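Lmo2184 protein (Listeria monocytogenes serovar 1/2a, PDB 5JOQ) probably binds heme as a membrane-attached lipoprotein of the bacterial solute-binding protein 8 family, serving an ABC transporter. Local coordinates at residues G230-A233 with E234-K237. Sequence-based numbering, arbitrary orientation.
Sequences GMPA and EVVK
Met231 and Val235 meet through their side chains where a loop runs into a helix. CB of Met231 lies 4.2 Å from CG2 of Val236. CG of Met231 packs closest, 3.6 Å from CG1 of Val235. With chi1 at -169°, CG points opposite the backbone N, which brings it against Val235. A bend at chi2 keeps SD near the same methyl, 3.9 Å from CG1 of Val235. A second bend at chi3 leads CE farther from it. The two side chains cross at about a right angle.

Pro232 is the N-cap residue. Its carbonyl O accepts a hydrogen bond from N of Val236 at 3.1 Å. A second, weak bond comes from N of Val235, 2.9 Å from the same Pro232 O. The next helical bond joins N of Lys237 to O of Ala233 at 3.0 Å. The proline ring lies beside Val235, with CD of Pro232 4.2 Å from CG2 of Val235.

The amino group NZ of Lys237 leads away from the loop, to salt bridges with Asp240 and with Asp103 of the second subunit. Val235 also packs on His229 of that subunit, and Met231 on Val235 of the third. The contact joins the end of the loop after strand 223-227 to the first turn of helix 233-245. That strand belongs to the mixed sheet in which it pairs in parallel with 168-173 and 260-262.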
loop_
_atom_site.group_PDB
_atom_site.type_symbol
_atom_site.label_atom_id
_atom_site.label_comp_id
_atom_site.label_asym_id
_atom_site.label_seq_id
_atom_site.Cartn_x
_atom_site.Cartn_y
_atom_site.Cartn_z
ATOM N N GLY A 230 7.181 -3.893 0.607
ATOM C CA GLY A 230 6.053 -3.692 -0.287
ATOM C C GLY A 230 5.303 -2.384 -0.112
ATOM O O GLY A 230 4.407 -2.099 -0.906
ATOM N N MET A 231 5.620 -1.607 0.875
ATOM C CA MET A 231 4.783 -0.445 1.165
ATOM C C MET A 231 5.277 0.779 0.389
ATOM O O MET A 231 6.493 1.000 0.306
ATOM C CB MET A 231 4.829 -0.161 2.671
ATOM C CG MET A 231 3.832 0.822 3.176
ATOM S SD MET A 231 2.135 0.138 3.166
ATOM C CE MET A 231 2.177 -0.830 4.658
ATOM N N PRO A 232 4.386 1.600 -0.191
ATOM C CA PRO A 232 4.851 2.787 -0.921
ATOM C C PRO A 232 5.644 3.710 -0.008
ATOM O O PRO A 232 5.330 3.863 1.176
ATOM C CB PRO A 232 3.553 3.468 -1.396
ATOM C CG PRO A 232 2.506 2.364 -1.395
ATOM C CD PRO A 232 2.908 1.488 -0.196
ATOM N N ALA A 233 6.670 4.325 -0.597
ATOM C CA ALA A 233 7.585 5.177 0.155
ATOM C C ALA A 233 6.843 6.345 0.790
ATOM O O ALA A 233 7.243 6.852 1.849
ATOM C CB ALA A 233 8.673 5.696 -0.785
ATOM N N GLU A 234 5.821 6.853 0.101
ATOM C CA GLU A 234 5.054 7.962 0.644
ATOM C C GLU A 234 4.374 7.551 1.947
ATOM O O GLU A 234 4.316 8.331 2.902
ATOM C CB GLU A 234 4.078 8.437 -0.441
ATOM C CG GLU A 234 3.344 9.617 -0.136
ATOM C CD GLU A 234 2.498 10.124 -1.311
ATOM O OE1 GLU A 234 2.319 9.436 -2.358
ATOM O OE2 GLU A 234 1.963 11.227 -1.158
ATOM N N VAL A 235 3.915 6.295 2.038
ATOM C CA VAL A 235 3.346 5.802 3.291
ATOM C C VAL A 235 4.429 5.686 4.355
ATOM O O VAL A 235 4.227 6.042 5.526
ATOM C CB VAL A 235 2.656 4.436 3.076
ATOM C CG1 VAL A 235 2.294 3.843 4.401
ATOM C CG2 VAL A 235 1.418 4.581 2.161
ATOM N N VAL A 236 5.589 5.185 3.975
ATOM C CA VAL A 236 6.677 5.015 4.918
ATOM C C VAL A 236 7.096 6.358 5.535
ATOM O O VAL A 236 7.439 6.419 6.682
ATOM C CB VAL A 236 7.872 4.284 4.282
ATOM C CG1 VAL A 236 9.061 4.261 5.240
ATOM C CG2 VAL A 236 7.467 2.877 3.869
ATOM N N LYS A 237 7.061 7.414 4.744
ATOM C CA LYS A 237 7.406 8.732 5.249
ATOM C C LYS A 237 6.435 9.143 6.345
ATOM O O LYS A 237 6.817 9.673 7.339
ATOM C CB LYS A 237 7.443 9.778 4.145
ATOM C CG LYS A 237 7.904 11.141 4.625
ATOM C CD LYS A 237 9.177 11.065 5.443
ATOM C CE LYS A 237 9.573 12.417 6.011
ATOM N NZ LYS A 237 10.785 12.409 6.861
#